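Local coordinates for protein alpha-glucosidase (PDB 5XFM) that probably hydrolyses beta-L-arabinopyranosides and alpha-galactosides as a calcium-containing bifunctional glycoside hydrolase of family 97, at residues 319-324 with 354-359; 292-297 with 551-556; 304-309 with 332-337. The protein carries 1 engineered substitution. All coordinates share one frame; numbering follows the deposited sequence.

Contact 1 (319-324 with 354-359)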
loop_
_atom_site.group_PDB
_atom_site.type_symbol
_atom_site.label_atom_id
_atom_site.label_comp_id
_atom_site.label_asym_id
_atom_site.label_seq_id
_atom_site.Cartn_x
_atom_site.Cartn_y
_atom_site.Cartn_z
ATOM N N ASP A 319 -7.472 -24.423 16.099
ATOM C CA ASP A 319 -7.521 -25.777 15.557
ATOM C C ASP A 319 -7.532 -25.760 14.036
ATOM O O ASP A 319 -6.874 -26.574 13.392
ATOM C CB ASP A 319 -8.760 -26.526 16.067
ATOM C CG ASP A 319 -8.625 -26.978 17.509
ATOM O OD1 ASP A 319 -7.492 -27.000 18.036
ATOM O OD2 ASP A 319 -9.663 -27.313 18.119
ATOM N N PHE A 320 -8.304 -24.834 13.475
ATOM C CA PHE A 320 -8.420 -24.685 12.029
ATOM C C PHE A 320 -7.073 -24.273 11.441
ATOM O O PHE A 320 -6.659 -24.783 10.404
ATOM C CB PHE A 320 -9.516 -23.666 11.680
ATOM C CG PHE A 320 -9.730 -23.479 10.204
ATOM C CD1 PHE A 320 -9.844 -24.571 9.362
ATOM C CD2 PHE A 320 -9.828 -22.211 9.659
ATOM C CE1 PHE A 320 -10.045 -24.402 8.000
ATOM C CE2 PHE A 320 -10.023 -22.038 8.294
ATOM C CZ PHE A 320 -10.130 -23.137 7.467
ATOM N N ALA A 321 -6.385 -23.351 12.105
ATOM C CA ALA A 321 -5.040 -22.965 11.682
ATOM C C ALA A 321 -4.119 -24.177 11.694
ATOM O O ALA A 321 -3.370 -24.403 10.753
ATOM C CB ALA A 321 -4.486 -21.865 12.573
ATOM N N SER A 322 -4.191 -24.964 12.762
ATOM C CA SER A 322 -3.378 -26.171 12.862
ATOM C C SER A 322 -3.656 -27.141 11.712
ATOM O O SER A 322 -2.731 -27.691 11.114
ATOM C CB SER A 322 -3.622 -26.867 14.199
ATOM O OG SER A 322 -2.678 -27.896 14.404
ATOM N N ALA A 323 -4.934 -27.338 11.406
ATOM C CA ALA A 323 -5.350 -28.229 10.326
ATOM C C ALA A 323 -4.907 -27.706 8.963
ATOM O O ALA A 323 -4.599 -28.478 8.055
ATOM C CB ALA A 323 -6.864 -28.416 10.354
ATOM N N MET A 324 -4.900 -26.388 8.820
ATOM C CA MET A 324 -4.456 -25.755 7.592
ATOM C C MET A 324 -2.929 -25.678 7.522
ATOM O O MET A 324 -2.355 -25.401 6.469
ATOM C CB MET A 324 -5.073 -24.361 7.476
ATOM C CG MET A 324 -6.570 -24.387 7.242
ATOM S SD MET A 324 -7.028 -25.137 5.666
ATOM C CE MET A 324 -6.223 -24.025 4.511
ATOM N N LYS A 354 -0.366 -26.728 19.382
ATOM C CA LYS A 354 -0.872 -27.096 18.061
ATOM C C LYS A 354 0.003 -26.529 16.936
ATOM O O LYS A 354 -0.342 -26.635 15.757
ATOM C CB LYS A 354 -2.319 -26.616 17.889
ATOM C CG LYS A 354 -3.294 -27.106 18.957
ATOM C CD LYS A 354 -3.611 -28.583 18.798
ATOM C CE LYS A 354 -4.605 -29.047 19.845
ATOM N NZ LYS A 354 -4.050 -28.903 21.221
ATOM N N GLY A 355 1.135 -25.933 17.300
ATOM C CA GLY A 355 2.042 -25.350 16.321
ATOM C C GLY A 355 1.505 -24.057 15.730
ATOM O O GLY A 355 1.730 -23.754 14.560
ATOM N N VAL A 356 0.809 -23.286 16.562
ATOM C CA VAL A 356 0.157 -22.050 16.146
ATOM C C VAL A 356 0.548 -20.919 17.096
ATOM O O VAL A 356 0.621 -21.118 18.309
ATOM C CB VAL A 356 -1.394 -22.196 16.143
ATOM C CG1 VAL A 356 -2.073 -20.844 15.938
ATOM C CG2 VAL A 356 -1.849 -23.195 15.089
ATOM N N GLU A 357 0.799 -19.735 16.547
ATOM C CA GLU A 357 1.086 -18.559 17.359
ATOM C C GLU A 357 0.051 -17.473 17.096
ATOM O O GLU A 357 -0.663 -17.525 16.094
ATOM C CB GLU A 357 2.508 -18.072 17.069
ATOM C CG GLU A 357 3.561 -18.855 17.845
ATOM C CD GLU A 357 4.920 -18.815 17.193
ATOM O OE1 GLU A 357 4.969 -18.810 15.946
ATOM O OE2 GLU A 357 5.937 -18.792 17.920
ATOM N N LEU A 358 -0.037 -16.489 17.987
ATOM C CA LEU A 358 -1.129 -15.521 17.916
ATOM C C LEU A 358 -0.737 -14.089 17.552
ATOM O O LEU A 358 0.360 -13.617 17.857
ATOM C CB LEU A 358 -1.884 -15.484 19.247
ATOM C CG LEU A 358 -2.437 -16.798 19.780
ATOM C CD1 LEU A 358 -3.187 -16.532 21.061
ATOM C CD2 LEU A 358 -3.352 -17.435 18.749
ATOM N N PHE A 359 -1.661 -13.418 16.873
ATOM C CA PHE A 359 -1.651 -11.967 16.736
ATOM C C PHE A 359 -2.808 -11.441 17.561
ATOM O O PHE A 359 -3.903 -12.009 17.518
ATOM C CB PHE A 359 -1.807 -11.534 15.280
ATOM C CG PHE A 359 -0.527 -11.490 14.508
ATOM C CD1 PHE A 359 0.209 -12.642 14.297
ATOM C CD2 PHE A 359 -0.091 -10.304 13.929
ATOM C CE1 PHE A 359 1.371 -12.611 13.560
ATOM C CE2 PHE A 359 1.073 -10.266 13.184
ATOM C CZ PHE A 359 1.805 -11.418 13.001
#
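The inner part of this contact is a small hydrocarbon patch in which V356 lies against one side of the helix containing 319-324. Its CG2 sits 3.9 Å from CB of A321 and, a little further along the helix, 3.7 Å from the backbone N of S322. V356 holds CG1 anti to its own backbone N (chi1 170°), which leaves CG2 as the methyl that meets the helix. Both A321 and V356 are buried, and V356 also rests on A351 of helix 341-353. One polar bond borders this patch: the hydroxyl of S322 donates to the carbonyl O of K354, with OG and O 3.0 Å apart. The hydroxyl comes in within the carbonyl plane, on a lone pair, at a C=O...OG angle of 134°. K354 directly precedes G355, whose positive phi makes it the C-prime residue of the Schellman motif that ends helix 341-353. The chain then enters strand 357-363 of the TIM-type (beta/alpha) barrel of the glycoside hydrolase 97 domain, so the contact ties helix 311-324 to the chain leaving helix 341-353. Toward solvent the fit becomes looser. CE of K354 passes OD1 of D319 at 4.0 Å, and the lysine chain, bent at chi2 and chi4, leads its amine away from the helix. NZ of K354 and OD1 of D319 remain 5.1 Å apart, too far for a salt bridge, although the opposite charges may still attract weakly. Y350 serves both residues instead, its hydroxyl hydrogen-bonded to OD1 of D319 and its ring in a cation-pi contact with K354.

Contact 2 (292-297 with 551-556)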
loop_
_atom_site.group_PDB
_atom_site.type_symbol
_atom_site.label_atom_id
_atom_site.label_comp_id
_atom_site.label_asym_id
_atom_site.label_seq_id
_atom_site.Cartn_x
_atom_site.Cartn_y
_atom_site.Cartn_z
ATOM N N TYR A 292 11.928 -12.377 12.113
ATOM C CA TYR A 292 10.468 -12.373 12.082
ATOM C C TYR A 292 9.956 -13.345 11.034
ATOM O O TYR A 292 10.387 -13.327 9.881
ATOM C CB TYR A 292 9.934 -10.967 11.821
ATOM C CG TYR A 292 10.173 -10.016 12.972
ATOM C CD1 TYR A 292 9.519 -10.180 14.187
ATOM C CD2 TYR A 292 11.064 -8.968 12.849
ATOM C CE1 TYR A 292 9.741 -9.316 15.240
ATOM C CE2 TYR A 292 11.296 -8.101 13.896
ATOM C CZ TYR A 292 10.633 -8.277 15.085
ATOM O OH TYR A 292 10.869 -7.402 16.121
ATOM N N ARG A 293 9.038 -14.203 11.458
ATOM C CA ARG A 293 8.509 -15.255 10.609
ATOM C C ARG A 293 7.163 -14.844 10.017
ATOM O O ARG A 293 6.230 -14.507 10.743
ATOM C CB ARG A 293 8.383 -16.553 11.410
ATOM C CG ARG A 293 7.867 -17.750 10.626
ATOM C CD ARG A 293 7.621 -18.932 11.561
ATOM N NE ARG A 293 7.141 -20.120 10.860
ATOM C CZ ARG A 293 6.827 -21.262 11.463
ATOM N NH1 ARG A 293 6.949 -21.373 12.779
ATOM N NH2 ARG A 293 6.401 -22.297 10.752
ATOM N N PHE A 294 7.076 -14.837 8.691
ATOM C CA PHE A 294 5.843 -14.431 8.036
ATOM C C PHE A 294 5.014 -15.653 7.655
ATOM O O PHE A 294 5.470 -16.789 7.794
ATOM C CB PHE A 294 6.150 -13.581 6.800
ATOM C CG PHE A 294 7.239 -12.572 7.023
ATOM C CD1 PHE A 294 7.141 -11.640 8.047
ATOM C CD2 PHE A 294 8.355 -12.547 6.205
ATOM C CE1 PHE A 294 8.146 -10.714 8.257
ATOM C CE2 PHE A 294 9.359 -11.616 6.405
ATOM C CZ PHE A 294 9.252 -10.698 7.433
ATOM N N GLY A 295 3.794 -15.417 7.183
ATOM C CA GLY A 295 2.944 -16.510 6.753
ATOM C C GLY A 295 1.454 -16.248 6.752
ATOM O O GLY A 295 0.989 -15.174 6.366
ATOM N N ARG A 296 0.708 -17.222 7.258
ATOM C CA ARG A 296 -0.733 -17.284 7.070
ATOM C C ARG A 296 -1.438 -17.345 8.408
ATOM O O ARG A 296 -0.950 -17.970 9.353
ATOM C CB ARG A 296 -1.124 -18.510 6.240
ATOM C CG ARG A 296 -0.735 -18.473 4.777
ATOM C CD ARG A 296 0.705 -18.908 4.578
ATOM N NE ARG A 296 0.986 -20.185 5.227
ATOM C CZ ARG A 296 0.795 -21.373 4.664
ATOM N NH1 ARG A 296 0.309 -21.461 3.432
ATOM N NH2 ARG A 296 1.087 -22.477 5.338
ATOM N N GLY A 297 -2.578 -16.673 8.495
ATOM C CA GLY A 297 -3.362 -16.680 9.711
ATOM C C GLY A 297 -4.810 -17.052 9.473
ATOM O O GLY A 297 -5.340 -16.876 8.375
ATOM N N PRO A 551 1.806 -19.191 -0.809
ATOM C CA PRO A 551 2.883 -18.353 -0.273
ATOM C C PRO A 551 2.380 -16.947 0.031
ATOM O O PRO A 551 1.320 -16.562 -0.467
ATOM C CB PRO A 551 3.925 -18.345 -1.397
ATOM C CG PRO A 551 3.205 -18.824 -2.641
ATOM C CD PRO A 551 1.806 -19.228 -2.280
ATOM N N THR A 552 3.103 -16.206 0.866
ATOM C CA THR A 552 2.737 -14.820 1.154
ATOM C C THR A 552 3.917 -13.878 0.877
ATOM O O THR A 552 3.787 -12.665 0.999
ATOM C CB THR A 552 2.255 -14.626 2.616
ATOM O OG1 THR A 552 3.351 -14.763 3.526
ATOM C CG2 THR A 552 1.166 -15.628 2.969
ATOM N N THR A 553 5.068 -14.445 0.523
ATOM C CA THR A 553 6.274 -13.657 0.251
ATOM C C THR A 553 6.820 -13.989 -1.135
ATOM O O THR A 553 6.609 -15.089 -1.644
ATOM C CB THR A 553 7.372 -13.918 1.296
ATOM O OG1 THR A 553 7.718 -15.307 1.284
ATOM C CG2 THR A 553 6.884 -13.529 2.689
ATOM N N TRP A 554 7.540 -13.051 -1.741
ATOM C CA TRP A 554 7.925 -13.221 -3.135
ATOM C C TRP A 554 9.357 -12.805 -3.437
ATOM O O TRP A 554 9.922 -11.941 -2.772
ATOM C CB TRP A 554 6.965 -12.432 -4.025
ATOM C CG TRP A 554 5.525 -12.672 -3.684
ATOM C CD1 TRP A 554 4.702 -11.842 -2.981
ATOM C CD2 TRP A 554 4.742 -13.824 -4.019
ATOM N NE1 TRP A 554 3.453 -12.399 -2.864
ATOM C CE2 TRP A 554 3.449 -13.615 -3.494
ATOM C CE3 TRP A 554 5.004 -15.007 -4.716
ATOM C CZ2 TRP A 554 2.422 -14.548 -3.640
ATOM C CZ3 TRP A 554 3.979 -15.933 -4.866
ATOM C CH2 TRP A 554 2.704 -15.695 -4.330
ATOM N N ASP A 555 9.943 -13.443 -4.441
ATOM C CA ASP A 555 11.275 -13.083 -4.898
ATOM C C ASP A 555 11.232 -12.146 -6.102
ATOM O O ASP A 555 12.185 -11.409 -6.353
ATOM C CB ASP A 555 12.083 -14.338 -5.236
ATOM C CG ASP A 555 12.542 -15.074 -3.999
ATOM O OD1 ASP A 555 13.175 -14.426 -3.137
ATOM O OD2 ASP A 555 12.279 -16.290 -3.886
ATOM N N GLU A 556 10.119 -12.165 -6.829
ATOM C CA GLU A 556 10.009 -11.419 -8.080
ATOM C C GLU A 556 8.553 -11.308 -8.544
ATOM O O GLU A 556 7.737 -12.203 -8.299
ATOM C CB GLU A 556 10.858 -12.084 -9.168
ATOM C CG GLU A 556 10.985 -11.285 -10.459
ATOM C CD GLU A 556 11.671 -12.071 -11.560
ATOM O OE1 GLU A 556 12.251 -13.140 -11.258
ATOM O OE2 GLU A 556 11.619 -11.625 -12.727
#
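T552 turns its methyl toward G295 and R296 of strand 295-299, where CG2 lies 3.4 Å from the carbonyl O of G295 and 3.7 Å from CD of R296. The arginine chain, bent at chi2 and chi3, crosses T552 at a slant with CG and CD against that methyl. Beside it, CG2 of T553 reaches CD2 of F294 at 3.9 Å, approaching the ring obliquely while the two side chains run at about a right angle. No hydrogen bond crosses between 292-297 and 551-556; the threonine methyls make van der Waals contact alone. The rotamer of T552 (chi1 70°) sends the methyl to G295 and R296 and the hydroxyl to the carbonyl of P525, to which it is hydrogen-bonded. This is a junction between domains, the first strand of the catalytic barrel meeting the linker that follows helix 541-549 and leads into the C-terminal beta domain. Further out, NE of R296 forms a salt bridge with E327, and NH1 adds a weak bond to the carbonyl of V550, the residue before P551. G295 is held in the sheet by backbone bonding to Q527, and the F294 ring has the carbonyl O of Y292 over its centre, 3.7 Å above the plane.

Contact 3 (304-309 with 332-337)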
loop_
_atom_site.group_PDB
_atom_site.type_symbol
_atom_site.label_atom_id
_atom_site.label_comp_id
_atom_site.label_asym_id
_atom_site.label_seq_id
_atom_site.Cartn_x
_atom_site.Cartn_y
_atom_site.Cartn_z
ATOM N N TRP A 304 -17.314 -14.487 11.206
ATOM C CA TRP A 304 -18.118 -14.829 12.375
ATOM C C TRP A 304 -18.338 -13.621 13.296
ATOM O O TRP A 304 -19.130 -13.678 14.237
ATOM C CB TRP A 304 -17.470 -15.985 13.140
ATOM C CG TRP A 304 -17.472 -17.290 12.385
ATOM C CD1 TRP A 304 -17.781 -17.480 11.066
ATOM C CD2 TRP A 304 -17.149 -18.586 12.910
ATOM N NE1 TRP A 304 -17.668 -18.811 10.739
ATOM C CE2 TRP A 304 -17.281 -19.511 11.855
ATOM C CE3 TRP A 304 -16.760 -19.053 14.171
ATOM C CZ2 TRP A 304 -17.043 -20.876 12.023
ATOM C CZ3 TRP A 304 -16.518 -20.407 14.333
ATOM C CH2 TRP A 304 -16.665 -21.304 13.265
ATOM N N GLN A 305 -17.622 -12.540 13.012
ATOM C CA GLN A 305 -17.803 -11.236 13.662
ATOM C C GLN A 305 -17.669 -11.261 15.187
ATOM O O GLN A 305 -17.031 -12.156 15.747
ATOM C CB GLN A 305 -19.153 -10.642 13.259
ATOM C CG GLN A 305 -19.280 -10.393 11.756
ATOM C CD GLN A 305 -18.429 -9.236 11.270
ATOM O OE1 GLN A 305 -18.509 -8.130 11.802
ATOM N NE2 GLN A 305 -17.604 -9.486 10.251
ATOM N N ASP A 306 -18.272 -10.272 15.848
ATOM C CA ASP A 306 -18.065 -10.046 17.283
ATOM C C ASP A 306 -18.498 -11.239 18.136
ATOM O O ASP A 306 -17.977 -11.456 19.231
ATOM C CB ASP A 306 -18.825 -8.798 17.746
ATOM C CG ASP A 306 -18.130 -7.492 17.358
ATOM O OD1 ASP A 306 -16.979 -7.522 16.874
ATOM O OD2 ASP A 306 -18.743 -6.423 17.556
ATOM N N GLY A 307 -19.457 -12.007 17.637
ATOM C CA GLY A 307 -19.931 -13.190 18.337
ATOM C C GLY A 307 -18.878 -14.276 18.457
ATOM O O GLY A 307 -19.024 -15.211 19.245
ATOM N N SER A 308 -17.808 -14.155 17.675
ATOM C CA SER A 308 -16.741 -15.152 17.687
ATOM C C SER A 308 -15.649 -14.856 18.719
ATOM O O SER A 308 -14.776 -15.691 18.975
ATOM C CB SER A 308 -16.123 -15.259 16.299
ATOM O OG SER A 308 -15.566 -14.017 15.910
ATOM N N ILE A 309 -15.705 -13.676 19.322
ATOM C CA ILE A 309 -14.671 -13.278 20.269
ATOM C C ILE A 309 -14.956 -13.873 21.641
ATOM O O ILE A 309 -15.451 -13.198 22.549
ATOM C CB ILE A 309 -14.546 -11.749 20.360
ATOM C CG1 ILE A 309 -14.377 -11.179 18.954
ATOM C CG2 ILE A 309 -13.361 -11.360 21.228
ATOM C CD1 ILE A 309 -13.114 -11.653 18.264
ATOM N N ASP A 332 -9.358 -10.871 17.291
ATOM C CA ASP A 332 -9.715 -9.496 16.940
ATOM C C ASP A 332 -10.280 -8.724 18.137
ATOM O O ASP A 332 -10.089 -9.131 19.282
ATOM C CB ASP A 332 -10.710 -9.499 15.778
ATOM C CG ASP A 332 -10.468 -8.358 14.788
ATOM O OD1 ASP A 332 -10.815 -7.189 15.072
ATOM O OD2 ASP A 332 -9.925 -8.647 13.704
ATOM N N ASN A 333 -10.965 -7.610 17.869
ATOM C CA ASN A 333 -11.458 -6.711 18.921
ATOM C C ASN A 333 -12.351 -7.375 19.982
ATOM O O ASN A 333 -12.924 -8.429 19.732
ATOM C CB ASN A 333 -12.230 -5.549 18.292
ATOM C CG ASN A 333 -13.391 -6.014 17.419
ATOM O OD1 ASN A 333 -13.837 -7.158 17.500
ATOM N ND2 ASN A 333 -13.891 -5.113 16.592
ATOM N N TRP A 334 -12.436 -6.725 21.148
ATOM C CA TRP A 334 -13.187 -7.134 22.349
ATOM C C TRP A 334 -12.540 -8.229 23.204
ATOM O O TRP A 334 -13.091 -8.582 24.249
ATOM C CB TRP A 334 -14.615 -7.598 22.009
ATOM C CG TRP A 334 -15.481 -6.565 21.376
ATOM C CD1 TRP A 334 -15.975 -6.579 20.102
ATOM C CD2 TRP A 334 -15.950 -5.353 21.975
ATOM N NE1 TRP A 334 -16.732 -5.458 19.876
ATOM C CE2 TRP A 334 -16.731 -4.686 21.008
ATOM C CE3 TRP A 334 -15.788 -4.768 23.233
ATOM C CZ2 TRP A 334 -17.349 -3.462 21.261
ATOM C CZ3 TRP A 334 -16.402 -3.549 23.482
ATOM C CH2 TRP A 334 -17.172 -2.909 22.498
ATOM N N TRP A 335 -11.397 -8.768 22.792
ATOM C CA TRP A 335 -10.851 -9.939 23.491
ATOM C C TRP A 335 -10.457 -9.664 24.945
ATOM O O TRP A 335 -10.559 -10.547 25.802
ATOM C CB TRP A 335 -9.645 -10.519 22.739
ATOM C CG TRP A 335 -8.410 -9.661 22.720
ATOM C CD1 TRP A 335 -7.994 -8.849 21.702
ATOM C CD2 TRP A 335 -7.408 -9.559 23.746
ATOM N NE1 TRP A 335 -6.812 -8.237 22.039
ATOM C CE2 TRP A 335 -6.432 -8.655 23.287
ATOM C CE3 TRP A 335 -7.252 -10.133 25.011
ATOM C CZ2 TRP A 335 -5.315 -8.314 24.046
ATOM C CZ3 TRP A 335 -6.145 -9.790 25.766
ATOM C CH2 TRP A 335 -5.190 -8.888 25.281
ATOM N N ASP A 336 -10.024 -8.443 25.234
ATOM C CA ASP A 336 -9.556 -8.137 26.582
ATOM C C ASP A 336 -10.694 -8.134 27.584
ATOM O O ASP A 336 -10.482 -8.331 28.777
ATOM C CB ASP A 336 -8.856 -6.783 26.618
ATOM C CG ASP A 336 -9.813 -5.643 26.360
ATOM O OD1 ASP A 336 -10.531 -5.706 25.344
ATOM O OD2 ASP A 336 -9.878 -4.707 27.185
ATOM N N THR A 337 -11.901 -7.899 27.089
ATOM C CA THR A 337 -13.067 -7.781 27.950
ATOM C C THR A 337 -13.969 -9.026 27.925
ATOM O O THR A 337 -14.709 -9.281 28.876
ATOM C CB THR A 337 -13.872 -6.518 27.570
ATOM O OG1 THR A 337 -14.626 -6.063 28.699
ATOM C CG2 THR A 337 -14.797 -6.783 26.401
#
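I309 points its branched side chain straight at the turn made by 332-335, and the carbonyl O of N333 sits among its carbons, 3.2 Å from CG1 and 3.3 Å from CG2. With CG2 anti to the backbone N, that methyl reaches past the carbonyl to CB of W334 at 4.0 Å and CB of W335 at 4.1 Å, while CD1 turns the other way, toward CB of D332. A second meeting is polar. The carboxylate of D306 stands at the edge of the W334 indole, its plane 87° from that of the ring, and NE1 of W334 donates to OD2 of D306 over 3.2 Å. The bond is weak, bent to 135° at the hydrogen. OD1 of D306 is instead hydrogen-bonded to NE1 of W301. Within the turn, a type II turn from D332 to W335, OD1 of D332 accepts a hydrogen bond from the backbone N of N333, which may steady the bend, while OD2 is bonded to W299. The contact thereby joins the loop between helices 300-304 and 311-324 to the link from strand 328-331 into helix 335-338, with W361 of strand 357-363 packed against D332 and N333.

How the contacts relate
All three contacts involve the catalytic barrel, but at different places. Contacts 1 and 2 both reach its parallel sheet, their centres 16 Å apart, with contact 1 nested along the chain inside the loop that contact 2 closes. Contact 3 alternates with contact 1 in sequence. It is buried, and its D332 side chain comes about 9 Å from the bound calcium ion, whereas contacts 1 and 2 are partly buried. The centres of contacts 1 and 3 each lie about 27 Å from that of the chain. Contact 1 combines an apolar patch with a serine bond to the carbonyl that follows a helix, contact 2 joins two domains with no hydrogen bond between its segments, and contact 3 mixes isoleucine packing with a weak indole-carboxylate bond.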